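Local coordinates for putative exported protein (Bacteroides fragilis, PDB 3FZX), which is of unknown function but binds calcium and folds into a closed antiparallel barrel, consistent with lipid binding as in LolA- and LolB-like proteins, at residues M80-G83 with D84-T87; N114-N117 with P118-D122. All coordinates share one frame; numbering follows the deposited sequence.

Contact 1 is core and contact 2 is surface. Residues 80-87 lead from strand 77-81 into a 3-10 turn ahead of helix 89-94, and every touching residue there is buried. Residues 114-122 belong to the loop between strands 99-107 and 127-133, where calcium is bound. The centres lie 22 Å apart and the nearest atoms about 13 Å apart, so the two do not touch. Both are local turns built on backbone hydrogen bonds. In contact 1 the side chains are mostly apolar, with one buried aspartate bound to other strands. In contact 2 three consecutive aspartates share the work: one shapes the turn and the next two serve the calcium site.

Contact 1 of 2, residues M80-G83 with D84-T87; sequences MSMG and DVAT
Val-85 and Ala-86 turn their backbone N-H groups back onto the carbonyls of Met-82 and Gly-83. Val-85 N donates to Met-82 O at 2.9 Å. Ala-86 N donates to Gly-83 O at 2.7 Å, with a bent N-H...O angle of 135°. Each bond spans three residues, the spacing of a 3-10 turn.

The same spacing recurs one residue on, where Asp-84 O takes two bonds from Thr-87. The backbone N and the hydroxyl OG1 both reach it, each at 3.0 Å. OG1 approaches almost straight down the C=O axis. One carbonyl oxygen thus holds both the backbone and the hydroxyl of Thr-87.

The apolar contact pairs Met-82 with Val-85. Met-82, a selenomethionine, and Val-85 both touch Val-145 of strand 136-158. Met-82 bends at its last torsion (chi3 70°). This brings its CE to 4.0 Å from both Val-85 CG1 and CG2, so the methyl rests against the fork of the valine. Ala-86 packs its methyl near Gly-83 O and also touches Met-95.

Asp-84 brings the charged side chain. OD1 forms a salt bridge with Arg-21 NH1 and a hydrogen bond with Tyr-36 OH. On the other side of the carboxylate, Asp-84 OD2 meets the methyl CE of selenomethionine Met-80 at 3.9 Å, and the two chains cross at about a right angle.

The buried carboxylate probably stays ionised, since Arg-21 offsets its charge. The chemistry implies a turn shaped by its own backbone bonds and tied at Asp-84 to strands 18-25 and 30-44.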
HETATM    1  N   MSE A  80      -4.932  -6.698  -2.224  1.00 31.00           N
HETATM    2  CA  MSE A  80      -4.245  -7.013  -0.983  1.00 34.54           C
HETATM    3  C   MSE A  80      -2.746  -6.775  -1.032  1.00 35.83           C
HETATM    4  O   MSE A  80      -2.144  -6.655  -2.098  1.00 36.60           O
HETATM    5  CB  MSE A  80      -4.527  -8.457  -0.516  1.00 33.04           C
HETATM    6  CG  MSE A  80      -3.916  -9.541  -1.391  1.00 37.17           C
HETATM    7 SE   MSE A  80      -4.344 -11.366  -0.652  0.75 35.71          SE
HETATM    8  CE  MSE A  80      -4.027 -12.345  -2.332  1.00 41.80           C
ATOM      9  N   SER A  81      -2.163  -6.707   0.157  1.00 38.49           N
ATOM     10  CA  SER A  81      -0.720  -6.655   0.338  1.00 40.50           C
ATOM     11  C   SER A  81      -0.037  -7.815  -0.353  1.00 41.41           C
ATOM     12  O   SER A  81      -0.601  -8.911  -0.475  1.00 42.91           O
ATOM     13  CB  SER A  81      -0.375  -6.749   1.824  1.00 42.48           C
ATOM     14  OG  SER A  81      -0.978  -5.697   2.518  1.00 45.55           O
HETATM   15  N   MSE A  82       1.205  -7.580  -0.755  1.00 44.29           N
HETATM   16  CA  MSE A  82       1.961  -8.526  -1.566  1.00 46.60           C
HETATM   17  C   MSE A  82       2.785  -9.524  -0.740  1.00 51.37           C
HETATM   18  O   MSE A  82       3.697 -10.155  -1.265  1.00 53.62           O
HETATM   19  CB  MSE A  82       2.867  -7.733  -2.521  1.00 46.56           C
HETATM   20  CG  MSE A  82       2.120  -6.971  -3.591  1.00 38.86           C
HETATM   21 SE   MSE A  82       3.399  -5.879  -4.576  0.75 33.22          SE
HETATM   22  CE  MSE A  82       4.363  -7.347  -5.528  1.00 35.39           C
ATOM     23  N   GLY A  83       2.482  -9.655   0.549  1.00 56.92           N
ATOM     24  CA  GLY A  83       3.101 -10.659   1.421  1.00 59.13           C
ATOM     25  C   GLY A  83       3.477 -11.967   0.725  1.00 59.93           C
ATOM     26  O   GLY A  83       4.617 -12.436   0.844  1.00 62.69           O
ATOM     27  N   ASP A  84       2.550 -12.516  -0.048  1.00 56.06           N
ATOM     28  CA  ASP A  84       2.762 -13.781  -0.733  1.00 57.18           C
ATOM     29  C   ASP A  84       3.989 -13.862  -1.668  1.00 58.72           C
ATOM     30  O   ASP A  84       4.634 -14.917  -1.740  1.00 60.21           O
ATOM     31  CB  ASP A  84       1.463 -14.199  -1.426  1.00 59.26           C
ATOM     32  CG  ASP A  84       0.269 -14.332  -0.401  1.00 66.91           C
ATOM     33  OD1 ASP A  84       0.437 -15.061   0.619  1.00 61.20           O
ATOM     34  OD2 ASP A  84      -0.801 -13.679  -0.593  1.00 70.47           O
ATOM     35  N   VAL A  85       4.367 -12.764  -2.326  1.00 58.37           N
ATOM     36  CA  VAL A  85       5.584 -12.768  -3.149  1.00 56.45           C
ATOM     37  C   VAL A  85       6.837 -12.811  -2.242  1.00 54.01           C
ATOM     38  O   VAL A  85       7.909 -13.124  -2.720  1.00 50.33           O
ATOM     39  CB  VAL A  85       5.668 -11.574  -4.174  1.00 58.01           C
ATOM     40  CG1 VAL A  85       4.308 -11.284  -4.807  1.00 61.45           C
ATOM     41  CG2 VAL A  85       6.226 -10.326  -3.531  1.00 56.73           C
ATOM     42  N   ALA A  86       6.700 -12.496  -0.945  1.00 52.57           N
ATOM     43  CA  ALA A  86       7.789 -12.731   0.027  1.00 53.54           C
ATOM     44  C   ALA A  86       8.098 -14.227   0.239  1.00 52.62           C
ATOM     45  O   ALA A  86       9.122 -14.555   0.851  1.00 55.42           O
ATOM     46  CB  ALA A  86       7.513 -12.051   1.384  1.00 52.81           C
ATOM     47  N   THR A  87       7.259 -15.130  -0.272  1.00 47.79           N
ATOM     48  CA  THR A  87       7.595 -16.549  -0.218  1.00 47.46           C
ATOM     49  C   THR A  87       8.637 -16.927  -1.263  1.00 48.40           C
ATOM     50  O   THR A  87       9.015 -18.078  -1.341  1.00 49.83           O
ATOM     51  CB  THR A  87       6.379 -17.500  -0.333  1.00 47.12           C
ATOM     52  OG1 THR A  87       5.953 -17.592  -1.691  1.00 47.84           O
ATOM     53  CG2 THR A  87       5.237 -17.047   0.544  1.00 41.65           C
TER

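Contact 2 of 2, residues N114-N117 with P118-D122. With CA (calcium ion), chain B; CA (calcium ion), chain C.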
ATOM      1  N   ASN A 114     -16.687 -12.464 -13.415  1.00 63.34           N
ATOM      2  CA  ASN A 114     -16.341 -11.798 -14.693  1.00 61.84           C
ATOM      3  C   ASN A 114     -15.355 -12.629 -15.508  1.00 59.37           C
ATOM      4  O   ASN A 114     -14.148 -12.474 -15.347  1.00 60.39           O
ATOM      5  CB  ASN A 114     -15.733 -10.437 -14.416  1.00 61.84           C
ATOM      6  CG  ASN A 114     -16.573  -9.644 -13.479  1.00 69.33           C
ATOM      7  OD1 ASN A 114     -17.730 -10.007 -13.224  1.00 70.38           O
ATOM      8  ND2 ASN A 114     -16.010  -8.564 -12.933  1.00 69.85           N
ATOM      9  N   PRO A 115     -15.869 -13.489 -16.407  1.00 56.32           N
ATOM     10  CA  PRO A 115     -15.025 -14.442 -17.108  1.00 53.64           C
ATOM     11  C   PRO A 115     -13.991 -13.784 -18.003  1.00 50.84           C
ATOM     12  O   PRO A 115     -14.226 -12.719 -18.598  1.00 49.78           O
ATOM     13  CB  PRO A 115     -16.021 -15.244 -17.947  1.00 53.90           C
ATOM     14  CG  PRO A 115     -17.078 -14.273 -18.253  1.00 56.45           C
ATOM     15  CD  PRO A 115     -17.213 -13.428 -17.013  1.00 56.54           C
HETATM   16  N   MSE A 116     -12.848 -14.446 -18.064  1.00 47.63           N
HETATM   17  CA  MSE A 116     -11.705 -13.982 -18.789  1.00 45.03           C
HETATM   18  C   MSE A 116     -11.284 -15.035 -19.758  1.00 42.24           C
HETATM   19  O   MSE A 116     -11.461 -16.207 -19.500  1.00 42.95           O
HETATM   20  CB  MSE A 116     -10.579 -13.716 -17.804  1.00 43.96           C
HETATM   21  CG  MSE A 116     -10.858 -12.508 -16.973  1.00 42.57           C
HETATM   22 SE   MSE A 116      -9.469 -12.211 -15.673  0.75 38.07          SE
HETATM   23  CE  MSE A 116      -9.955 -13.535 -14.361  1.00 44.93           C
ATOM     24  N   ASN A 117     -10.752 -14.606 -20.893  1.00 41.34           N
ATOM     25  CA  ASN A 117     -10.142 -15.515 -21.846  1.00 37.78           C
ATOM     26  C   ASN A 117      -8.667 -15.708 -21.480  1.00 37.39           C
ATOM     27  O   ASN A 117      -8.021 -14.790 -20.967  1.00 37.53           O
ATOM     28  CB  ASN A 117     -10.323 -14.971 -23.251  1.00 37.40           C
ATOM     29  CG  ASN A 117     -11.783 -15.000 -23.689  1.00 37.59           C
ATOM     30  OD1 ASN A 117     -12.518 -15.911 -23.330  1.00 38.53           O
ATOM     31  ND2 ASN A 117     -12.206 -14.007 -24.456  1.00 40.06           N
ATOM     32  N   PRO A 118      -8.134 -16.922 -21.692  1.00 35.86           N
ATOM     33  CA  PRO A 118      -6.706 -17.169 -21.490  1.00 35.65           C
ATOM     34  C   PRO A 118      -5.866 -16.109 -22.197  1.00 34.45           C
ATOM     35  O   PRO A 118      -6.088 -15.832 -23.374  1.00 31.94           O
ATOM     36  CB  PRO A 118      -6.490 -18.543 -22.132  1.00 35.96           C
ATOM     37  CG  PRO A 118      -7.808 -19.212 -22.064  1.00 34.31           C
ATOM     38  CD  PRO A 118      -8.865 -18.154 -22.041  1.00 37.83           C
ATOM     39  N   GLY A 119      -4.936 -15.510 -21.463  1.00 34.33           N
ATOM     40  CA  GLY A 119      -4.106 -14.453 -21.982  1.00 32.75           C
ATOM     41  C   GLY A 119      -4.571 -13.080 -21.577  1.00 33.73           C
ATOM     42  O   GLY A 119      -3.818 -12.144 -21.724  1.00 35.91           O
ATOM     43  N   ASP A 120      -5.797 -12.927 -21.069  1.00 35.22           N
ATOM     44  CA  ASP A 120      -6.273 -11.603 -20.643  1.00 33.21           C
ATOM     45  C   ASP A 120      -5.365 -11.060 -19.531  1.00 33.36           C
ATOM     46  O   ASP A 120      -5.134 -11.733 -18.512  1.00 31.40           O
ATOM     47  CB  ASP A 120      -7.711 -11.646 -20.121  1.00 33.37           C
ATOM     48  CG  ASP A 120      -8.743 -11.838 -21.208  1.00 31.22           C
ATOM     49  OD1 ASP A 120      -8.428 -11.845 -22.412  1.00 36.22           O
ATOM     50  OD2 ASP A 120      -9.912 -11.990 -20.830  1.00 37.41           O
ATOM     51  N   ASP A 121      -4.873  -9.834 -19.719  1.00 31.45           N
ATOM     52  CA  ASP A 121      -3.904  -9.241 -18.787  1.00 30.58           C
ATOM     53  C   ASP A 121      -4.189  -7.823 -18.326  1.00 30.13           C
ATOM     54  O   ASP A 121      -3.602  -7.364 -17.339  1.00 30.67           O
ATOM     55  CB  ASP A 121      -2.480  -9.305 -19.390  1.00 29.80           C
ATOM     56  CG  ASP A 121      -2.331  -8.498 -20.669  1.00 26.91           C
ATOM     57  OD1 ASP A 121      -2.836  -8.925 -21.715  1.00 31.67           O
ATOM     58  OD2 ASP A 121      -1.681  -7.439 -20.666  1.00 35.86           O
ATOM     59  N   ASP A 122      -5.077  -7.110 -18.995  1.00 35.48           N
ATOM     60  CA  ASP A 122      -5.224  -5.691 -18.712  1.00 39.56           C
ATOM     61  C   ASP A 122      -5.982  -5.472 -17.410  1.00 37.91           C
ATOM     62  O   ASP A 122      -5.850  -4.426 -16.820  1.00 40.37           O
ATOM     63  CB  ASP A 122      -5.805  -4.942 -19.932  1.00 42.49           C
ATOM     64  CG  ASP A 122      -4.915  -5.110 -21.212  1.00 55.48           C
ATOM     65  OD1 ASP A 122      -3.649  -5.039 -21.156  1.00 61.70           O
ATOM     66  OD2 ASP A 122      -5.494  -5.336 -22.295  1.00 67.59           O
TER
HETATM   67 CA    CA B   1      -2.125  -6.735 -22.958  1.00 48.97          CA
HETATM   68 CA    CA C   2      -2.530 -10.814 -23.189  1.00 53.36          CA
HETATM   69  O   HOH W   1      -0.889  -4.412 -21.863  1.00 39.40           O
HETATM   70  O   HOH W   2      -4.113  -7.127 -24.129  1.00 31.69           O
HETATM   71  O   HOH W   3      -1.938  -5.300 -24.925  1.00 25.57           O
HETATM   72  O   HOH W   4       0.001  -6.376 -23.199  1.00 40.04           O
HETATM   73  O   HOH W   5      -4.486 -10.003 -23.946  1.00 34.33           O
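A type II beta turn from Asn-117 to Asp-120 opens the calcium-binding part of this surface loop. Asp-120 N donates to Asn-117 O at 2.9 Å and closes the turn with a fairly straight N-H...O angle of 160°. In the reverse sense, Asp-120 OD2 accepts from Asn-117 N at 2.7 Å, and the donor stands well above the carboxylate plane. Asp-120 CG is anti to its own carbonyl carbon (chi1 -73°), which swings the carboxylate back over Asn-117. The two residues are therefore joined by a bond in each direction. Asp-120 OD2 also lies 3.5 Å from CB of Met-116, whose side chain touches Ala-111, Phe-124 and Phe-150, while its end leads away from the turn.

Pro-118 and Gly-119 fill the two central positions of the turn. Gly-119 has a positive phi (100°), as the third residue of a type II turn usually does. Its carbonyl O binds one calcium ion at 2.4 Å. A water and one atom from outside residues 114-122 also bind this ion. Backbone bonds from Gly-119 and Asp-120 to Phe-150 tie the turn to strand 136-158 of the barrel.

Asp-121 bridges the two calcium ions. Its OD1 binds both, at 2.4 Å to the ion shared with Gly-119 and at 2.6 Å to the other. Asp-121 OD2 completes a bidentate grip on that second ion, at 2.4 Å. Four waters also bind it, one at longer range. Asp-122, also part of this site, accepts hydrogen bonds from two of them, one at each carboxylate oxygen, and its OD1 lies a long 2.9 Å from the ion.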